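Haloperoxidase (Corallina officinalis, PDB 1QHB) catalyses the bromination of organic substrates with bromide and hydrogen peroxide, as a homododecamer of vanadate-dependent subunits that each also bind one calcium ion. Local coordinates at residues I276-R281 and A342-L347; E161-A166 and E436-I441. One frame throughout, in Å; residues are numbered along the deposited sequence.

Contact 1: residues I276-R281 and A342-L347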
ATOM      1  N   ILE A 276       8.486  28.674 -48.629  1.00 11.85           N
ATOM      2  CA  ILE A 276       7.357  29.425 -49.152  1.00  7.46           C
ATOM      3  C   ILE A 276       7.139  30.660 -48.293  1.00  9.56           C
ATOM      4  O   ILE A 276       8.063  31.067 -47.578  1.00  9.33           O
ATOM      5  CB  ILE A 276       6.049  28.634 -49.308  1.00 10.13           C
ATOM      6  CG1 ILE A 276       5.547  28.090 -47.989  1.00 10.92           C
ATOM      7  CG2 ILE A 276       6.317  27.485 -50.292  1.00 10.38           C
ATOM      8  CD1 ILE A 276       4.254  27.259 -48.077  1.00  7.33           C
ATOM      9  N   THR A 277       6.005  31.373 -48.415  1.00  7.51           N
ATOM     10  CA  THR A 277       5.879  32.606 -47.684  1.00  8.88           C
ATOM     11  C   THR A 277       4.516  32.854 -47.083  1.00 10.36           C
ATOM     12  O   THR A 277       3.496  32.388 -47.557  1.00 11.59           O
ATOM     13  CB  THR A 277       6.151  33.894 -48.541  1.00 13.00           C
ATOM     14  OG1 THR A 277       5.372  33.796 -49.754  1.00 11.10           O
ATOM     15  CG2 THR A 277       7.605  34.031 -48.928  1.00 11.17           C
ATOM     16  N   ILE A 278       4.561  33.669 -46.027  1.00 10.38           N
ATOM     17  CA  ILE A 278       3.359  34.200 -45.415  1.00 10.29           C
ATOM     18  C   ILE A 278       3.354  35.712 -45.718  1.00 12.22           C
ATOM     19  O   ILE A 278       4.351  36.383 -45.455  1.00 10.92           O
ATOM     20  CB  ILE A 278       3.313  34.027 -43.901  1.00 15.08           C
ATOM     21  CG1 ILE A 278       3.226  32.543 -43.517  1.00 12.18           C
ATOM     22  CG2 ILE A 278       2.142  34.807 -43.308  1.00  7.28           C
ATOM     23  CD1 ILE A 278       3.704  32.237 -42.115  1.00 11.62           C
ATOM     24  N   SER A 279       2.229  36.224 -46.159  1.00 10.43           N
ATOM     25  CA  SER A 279       2.127  37.659 -46.389  1.00 12.72           C
ATOM     26  C   SER A 279       1.444  38.269 -45.159  1.00 12.95           C
ATOM     27  O   SER A 279       0.422  37.691 -44.808  1.00 11.32           O
ATOM     28  CB  SER A 279       1.233  37.887 -47.644  1.00 13.75           C
ATOM     29  OG  SER A 279       0.893  39.266 -47.653  1.00 12.59           O
ATOM     30  N   GLN A 280       1.898  39.371 -44.595  1.00 11.35           N
ATOM     31  CA  GLN A 280       1.288  40.022 -43.486  1.00 10.17           C
ATOM     32  C   GLN A 280       0.089  40.895 -43.891  1.00 12.88           C
ATOM     33  O   GLN A 280      -0.593  41.466 -43.016  1.00 12.04           O
ATOM     34  CB  GLN A 280       2.287  40.957 -42.762  1.00 12.90           C
ATOM     35  CG  GLN A 280       3.475  40.236 -42.154  1.00 14.42           C
ATOM     36  CD  GLN A 280       3.199  39.764 -40.730  1.00 16.33           C
ATOM     37  OE1 GLN A 280       2.097  39.271 -40.443  1.00 13.72           O
ATOM     38  NE2 GLN A 280       4.215  39.945 -39.867  1.00  7.58           N
ATOM     39  N   ARG A 281      -0.195  41.026 -45.181  1.00 10.84           N
ATOM     40  CA  ARG A 281      -1.283  41.909 -45.608  1.00 10.55           C
ATOM     41  C   ARG A 281      -2.630  41.261 -45.312  1.00 10.69           C
ATOM     42  O   ARG A 281      -2.791  40.085 -45.660  1.00 11.19           O
ATOM     43  CB  ARG A 281      -1.132  42.213 -47.114  1.00  8.29           C
ATOM     44  CG  ARG A 281       0.116  43.025 -47.432  1.00  6.52           C
ATOM     45  CD  ARG A 281       0.096  43.584 -48.850  1.00  9.75           C
ATOM     46  NE  ARG A 281       0.852  44.844 -48.904  1.00  9.37           N
ATOM     47  CZ  ARG A 281       2.188  44.923 -48.925  1.00 16.71           C
ATOM     48  NH1 ARG A 281       2.972  43.847 -49.005  1.00 11.64           N
ATOM     49  NH2 ARG A 281       2.783  46.096 -48.952  1.00  8.34           N
ATOM     50  N   ALA A 342       5.125  35.137 -35.279  1.00  9.70           N
ATOM     51  CA  ALA A 342       6.190  35.852 -34.573  1.00  8.62           C
ATOM     52  C   ALA A 342       7.399  34.948 -34.423  1.00  9.03           C
ATOM     53  O   ALA A 342       8.529  35.291 -34.763  1.00 10.98           O
ATOM     54  CB  ALA A 342       5.726  36.275 -33.195  1.00  8.18           C
ATOM     55  N   CYS A 343       7.112  33.699 -34.027  1.00  9.87           N
ATOM     56  CA  CYS A 343       8.160  32.710 -33.941  1.00  6.68           C
ATOM     57  C   CYS A 343       8.923  32.464 -35.214  1.00 10.94           C
ATOM     58  O   CYS A 343      10.144  32.427 -35.156  1.00  9.85           O
ATOM     59  CB  CYS A 343       7.569  31.378 -33.434  1.00  8.43           C
ATOM     60  SG  CYS A 343       8.756  30.101 -32.930  1.00  9.32           S
ATOM     61  N   LEU A 344       8.233  32.372 -36.337  1.00  9.58           N
ATOM     62  CA  LEU A 344       8.882  32.196 -37.631  1.00 10.49           C
ATOM     63  C   LEU A 344       9.772  33.378 -38.012  1.00 11.64           C
ATOM     64  O   LEU A 344      10.848  33.141 -38.546  1.00 11.74           O
ATOM     65  CB  LEU A 344       7.825  31.941 -38.691  1.00  7.97           C
ATOM     66  CG  LEU A 344       7.010  30.645 -38.620  1.00 15.04           C
ATOM     67  CD1 LEU A 344       5.845  30.750 -39.603  1.00 12.48           C
ATOM     68  CD2 LEU A 344       7.863  29.442 -38.989  1.00  6.63           C
ATOM     69  N   ILE A 345       9.389  34.607 -37.694  1.00 11.08           N
ATOM     70  CA  ILE A 345      10.226  35.781 -37.952  1.00 12.02           C
ATOM     71  C   ILE A 345      11.507  35.665 -37.114  1.00 13.57           C
ATOM     72  O   ILE A 345      12.604  35.962 -37.593  1.00 14.39           O
ATOM     73  CB  ILE A 345       9.436  37.047 -37.588  1.00 12.56           C
ATOM     74  CG1 ILE A 345       8.320  37.272 -38.642  1.00 12.35           C
ATOM     75  CG2 ILE A 345      10.327  38.291 -37.600  1.00  9.97           C
ATOM     76  CD1 ILE A 345       7.324  38.371 -38.276  1.00  6.96           C
ATOM     77  N   LEU A 346      11.351  35.321 -35.830  1.00 12.34           N
ATOM     78  CA  LEU A 346      12.464  35.228 -34.900  1.00 13.04           C
ATOM     79  C   LEU A 346      13.404  34.147 -35.382  1.00 10.77           C
ATOM     80  O   LEU A 346      14.621  34.374 -35.401  1.00 15.42           O
ATOM     81  CB  LEU A 346      12.024  34.940 -33.457  1.00 13.29           C
ATOM     82  CG  LEU A 346      11.150  35.980 -32.762  1.00 14.47           C
ATOM     83  CD1 LEU A 346      10.547  35.495 -31.464  1.00 15.20           C
ATOM     84  CD2 LEU A 346      11.963  37.242 -32.484  1.00 15.60           C
ATOM     85  N   LEU A 347      12.870  32.996 -35.849  1.00 10.32           N
ATOM     86  CA  LEU A 347      13.803  31.968 -36.311  1.00 11.92           C
ATOM     87  C   LEU A 347      14.526  32.418 -37.557  1.00 13.18           C
ATOM     88  O   LEU A 347      15.756  32.241 -37.678  1.00 12.40           O
ATOM     89  CB  LEU A 347      13.116  30.623 -36.577  1.00  9.82           C
ATOM     90  CG  LEU A 347      12.571  29.916 -35.322  1.00 14.04           C
ATOM     91  CD1 LEU A 347      11.606  28.812 -35.701  1.00  9.37           C
ATOM     92  CD2 LEU A 347      13.773  29.370 -34.532  1.00 11.73           C
TER

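Contact 2: residues E161-A166 and E436-I441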
ATOM      1  N   GLU A 161     -14.824  53.502 -23.510  1.00 11.56           N
ATOM      2  CA  GLU A 161     -13.719  53.165 -24.399  1.00 11.95           C
ATOM      3  C   GLU A 161     -14.153  52.355 -25.591  1.00 11.95           C
ATOM      4  O   GLU A 161     -13.622  52.589 -26.700  1.00 13.71           O
ATOM      5  CB  GLU A 161     -12.642  52.433 -23.595  1.00 11.14           C
ATOM      6  CG  GLU A 161     -11.514  51.860 -24.461  1.00 11.46           C
ATOM      7  CD  GLU A 161     -10.453  51.225 -23.591  1.00 20.84           C
ATOM      8  OE1 GLU A 161     -10.842  50.255 -22.902  1.00 14.44           O
ATOM      9  OE2 GLU A 161      -9.298  51.702 -23.630  1.00 16.43           O
ATOM     10  N   LEU A 162     -15.091  51.431 -25.467  1.00 12.36           N
ATOM     11  CA  LEU A 162     -15.539  50.625 -26.612  1.00 12.21           C
ATOM     12  C   LEU A 162     -16.364  51.425 -27.592  1.00 12.50           C
ATOM     13  O   LEU A 162     -16.334  51.100 -28.809  1.00 14.53           O
ATOM     14  CB  LEU A 162     -16.423  49.440 -26.169  1.00 10.71           C
ATOM     15  CG  LEU A 162     -15.786  48.380 -25.284  1.00 21.20           C
ATOM     16  CD1 LEU A 162     -16.759  47.281 -24.891  1.00 14.01           C
ATOM     17  CD2 LEU A 162     -14.568  47.794 -25.965  1.00 12.68           C
ATOM     18  N   TYR A 163     -17.196  52.352 -27.103  1.00  8.99           N
ATOM     19  CA  TYR A 163     -17.989  53.176 -28.052  1.00 12.03           C
ATOM     20  C   TYR A 163     -17.049  54.077 -28.851  1.00 10.61           C
ATOM     21  O   TYR A 163     -17.183  54.260 -30.068  1.00 14.09           O
ATOM     22  CB  TYR A 163     -18.966  54.073 -27.292  1.00  9.85           C
ATOM     23  CG  TYR A 163     -20.324  53.447 -26.996  1.00  8.74           C
ATOM     24  CD1 TYR A 163     -21.253  53.239 -27.993  1.00  7.61           C
ATOM     25  CD2 TYR A 163     -20.697  53.187 -25.701  1.00 10.44           C
ATOM     26  CE1 TYR A 163     -22.499  52.695 -27.749  1.00  8.84           C
ATOM     27  CE2 TYR A 163     -21.941  52.657 -25.413  1.00  8.03           C
ATOM     28  CZ  TYR A 163     -22.813  52.406 -26.440  1.00 10.11           C
ATOM     29  OH  TYR A 163     -24.034  51.860 -26.122  1.00 10.33           O
ATOM     30  N   LEU A 164     -16.020  54.618 -28.253  1.00  9.79           N
ATOM     31  CA  LEU A 164     -15.057  55.477 -28.951  1.00 13.25           C
ATOM     32  C   LEU A 164     -14.215  54.681 -29.931  1.00 16.00           C
ATOM     33  O   LEU A 164     -13.901  55.196 -31.019  1.00 19.25           O
ATOM     34  CB  LEU A 164     -14.174  56.252 -27.978  1.00 11.74           C
ATOM     35  CG  LEU A 164     -14.998  57.298 -27.207  1.00 13.50           C
ATOM     36  CD1 LEU A 164     -14.293  57.650 -25.926  1.00 11.41           C
ATOM     37  CD2 LEU A 164     -15.200  58.557 -28.083  1.00 10.67           C
ATOM     38  N   MET A 165     -13.941  53.399 -29.616  1.00 14.18           N
ATOM     39  CA  MET A 165     -13.196  52.587 -30.556  1.00 14.87           C
ATOM     40  C   MET A 165     -14.090  52.336 -31.766  1.00 12.43           C
ATOM     41  O   MET A 165     -13.575  52.295 -32.852  1.00 13.73           O
ATOM     42  CB  MET A 165     -12.815  51.231 -30.009  1.00 13.50           C
ATOM     43  CG  MET A 165     -11.685  51.304 -28.993  1.00 11.72           C
ATOM     44  SD  MET A 165     -11.597  49.680 -28.202  1.00  9.92           S
ATOM     45  CE  MET A 165      -9.949  49.813 -27.494  1.00 12.75           C
ATOM     46  N   ALA A 166     -15.381  52.117 -31.522  1.00 12.13           N
ATOM     47  CA  ALA A 166     -16.299  51.894 -32.644  1.00 12.50           C
ATOM     48  C   ALA A 166     -16.423  53.163 -33.489  1.00 16.50           C
ATOM     49  O   ALA A 166     -16.478  53.050 -34.718  1.00 17.90           O
ATOM     50  CB  ALA A 166     -17.635  51.511 -32.069  1.00 12.29           C
ATOM     51  N   GLU A 436     -26.187  58.035 -17.892  1.00 21.13           N
ATOM     52  CA  GLU A 436     -25.942  59.453 -17.652  1.00 22.90           C
ATOM     53  C   GLU A 436     -24.505  59.862 -17.922  1.00 23.78           C
ATOM     54  O   GLU A 436     -24.246  60.907 -18.524  1.00 24.75           O
ATOM     55  CB  GLU A 436     -26.332  59.779 -16.213  1.00 34.34           C
ATOM     56  CG  GLU A 436     -26.035  61.215 -15.811  1.00 49.64           C
ATOM     57  CD  GLU A 436     -26.101  61.351 -14.299  1.00 71.26           C
ATOM     58  OE1 GLU A 436     -27.186  61.076 -13.735  1.00 83.07           O
ATOM     59  OE2 GLU A 436     -25.083  61.718 -13.677  1.00 80.88           O
ATOM     60  N   GLU A 437     -23.539  59.077 -17.434  1.00 21.82           N
ATOM     61  CA  GLU A 437     -22.143  59.418 -17.619  1.00 21.10           C
ATOM     62  C   GLU A 437     -21.627  59.302 -19.047  1.00 20.36           C
ATOM     63  O   GLU A 437     -20.586  59.920 -19.271  1.00 20.19           O
ATOM     64  CB  GLU A 437     -21.249  58.484 -16.790  1.00 25.31           C
ATOM     65  CG  GLU A 437     -21.735  58.355 -15.366  1.00 43.93           C
ATOM     66  CD  GLU A 437     -20.956  59.200 -14.391  1.00 48.83           C
ATOM     67  OE1 GLU A 437     -20.193  60.089 -14.823  1.00 55.01           O
ATOM     68  OE2 GLU A 437     -21.141  58.905 -13.190  1.00 57.82           O
ATOM     69  N   LEU A 438     -22.244  58.535 -19.923  1.00 19.90           N
ATOM     70  CA  LEU A 438     -21.797  58.445 -21.309  1.00 22.86           C
ATOM     71  C   LEU A 438     -22.573  59.355 -22.246  1.00 25.98           C
ATOM     72  O   LEU A 438     -22.449  59.179 -23.473  1.00 26.81           O
ATOM     73  CB  LEU A 438     -22.049  57.009 -21.817  1.00 22.82           C
ATOM     74  CG  LEU A 438     -21.260  55.884 -21.143  1.00 25.23           C
ATOM     75  CD1 LEU A 438     -21.680  54.555 -21.742  1.00 25.49           C
ATOM     76  CD2 LEU A 438     -19.766  56.143 -21.306  1.00 26.87           C
ATOM     77  N   SER A 439     -23.393  60.266 -21.707  1.00 26.33           N
ATOM     78  CA  SER A 439     -24.256  61.099 -22.529  1.00 26.96           C
ATOM     79  C   SER A 439     -23.628  61.737 -23.740  1.00 21.00           C
ATOM     80  O   SER A 439     -24.231  61.512 -24.785  1.00 21.34           O
ATOM     81  CB  SER A 439     -24.927  62.201 -21.693  1.00 34.63           C
ATOM     82  OG  SER A 439     -23.959  63.206 -21.448  1.00 55.18           O
ATOM     83  N   SER A 440     -22.532  62.475 -23.716  1.00 19.02           N
ATOM     84  CA  SER A 440     -22.033  63.060 -24.962  1.00 25.53           C
ATOM     85  C   SER A 440     -21.571  62.001 -25.944  1.00 26.84           C
ATOM     86  O   SER A 440     -21.888  62.097 -27.138  1.00 29.91           O
ATOM     87  CB  SER A 440     -20.900  64.032 -24.678  1.00 27.56           C
ATOM     88  OG  SER A 440     -20.143  63.595 -23.582  1.00 54.74           O
ATOM     89  N   ILE A 441     -20.909  60.926 -25.456  1.00 25.40           N
ATOM     90  CA  ILE A 441     -20.573  59.844 -26.378  1.00 18.61           C
ATOM     91  C   ILE A 441     -21.804  59.271 -27.049  1.00 16.28           C
ATOM     92  O   ILE A 441     -21.766  58.995 -28.239  1.00 19.06           O
ATOM     93  CB  ILE A 441     -19.824  58.749 -25.618  1.00 20.68           C
ATOM     94  CG1 ILE A 441     -18.470  59.303 -25.162  1.00 14.52           C
ATOM     95  CG2 ILE A 441     -19.612  57.524 -26.490  1.00 19.93           C
ATOM     96  CD1 ILE A 441     -17.846  58.389 -24.105  1.00 21.31           C
TER

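Contact 1: residues I276-R281 and A342-L347
In both Ile-278 and Leu-344 the first side-chain torsion is the same. CG1 of Ile-278 and CG of Leu-344 each lie anti to the carbonyl carbon and beside the backbone N, with chi1 at -66°, and each chain then runs on nearly extended. This carries CD1 of Ile-278 out from the strand to CD1 of Leu-344 on the helix, 3.6 Å away. The two side chains cross at about a right angle and meet through these methyls.

Gln-280 makes the second touch. Its chain is bent at chi2 (-89°), and the amide turns to the end of Ile-345. The two side chains come from opposite directions, and NE2 of Gln-280 stands 3.8 Å from CD1 of Ile-345. This is a van der Waals approach. The N-H groups of NE2 are used on the backbone carbonyls of Val-243 and Phe-240.

The backbones stay well apart. The CA atoms of Ile-278 and Leu-344 are 9.8 Å from each other, and the gap is bridged by side chains alone. On the strand side, OG of Ser-279 accepts from N of Arg-281 at 3.2 Å, which makes an ST turn that encloses Gln-280. Tyr-273 of the adjacent strand 270-273 touches both Ile-278 and Leu-344. Residues 277-279 also pair antiparallel with a strand of a second subunit, so the sheet continues across that interface.

The contact therefore seats helix 337-349 against an intersubunit sheet. Its chemistry is apolar, with one buried amide beside the Ile-345 methyl. Two carbonyls satisfy the nitrogen of that amide and probably hold its rotation, so that it can lie against a methyl group without losing its hydrogen bonds.

Contact 2: residues E161-A166 and E436-I441
The phenol ring of Tyr-163 is the flat group here, and two aliphatic side chains approach it obliquely. CD1 of Leu-438 comes to the outer part of the ring, 4.1 Å from CE2 of Tyr-163. CG2 of Ile-441 sits at the root of the ring, 3.6 Å from CB and 4.2 Å from CG of Tyr-163. Leu-438 and the tyrosine side chain cross at about a right angle. Leu-467, from a loop, also packs on Tyr-163.

Ile-441 works with both of its branches. CG2 lies anti to the backbone N and goes to the tyrosine, while CG1 (chi1 -66°) carries CD1 of Ile-441 to 4.1 Å from CD1 of Leu-164. Ile-441 thus spans two successive residues of helix 153-167. Its CA lies 7.3 Å from the CA of Tyr-163.

Leu-438 marks the break between helix 432-437 and helix 439-456. It ends the first and takes the N-cap position of the second. Its first side-chain bond is directed toward helix 153-167, and its side chain also touches Met-159 and Ala-160 one turn back on that helix. Arg-191 of helix 182-192 packs on Leu-164 and Ile-441.

The contact joins this helical junction to helix 153-167 by dispersion forces. The tyrosine hydroxyl is hydrogen-bonded to the carbonyl O of Phe-465, so its buried polar end is satisfied while the ring serves as an apolar surface.

In the fold
Both contacts are buried, and both lie away from the calcium and vanadate sites. Their centres are 37 Å apart and they do not touch. Contact 1 joins a strand to a helix, whereas contact 2 joins a helix to the junction of two others. The two share no segment, but residues of helix 530-548 pack on a helix in each, 337-349 in contact 1 and 153-167 in contact 2. Contact 1 is the smaller and borders a second subunit. No other chain of the assembly touches the segments of contact 2, which buries nearly twice the area. Each combines aliphatic packing with a polar side chain hydrogen-bonded to backbone carbonyls outside the contact: two for the amide of contact 1, one for the phenol of contact 2.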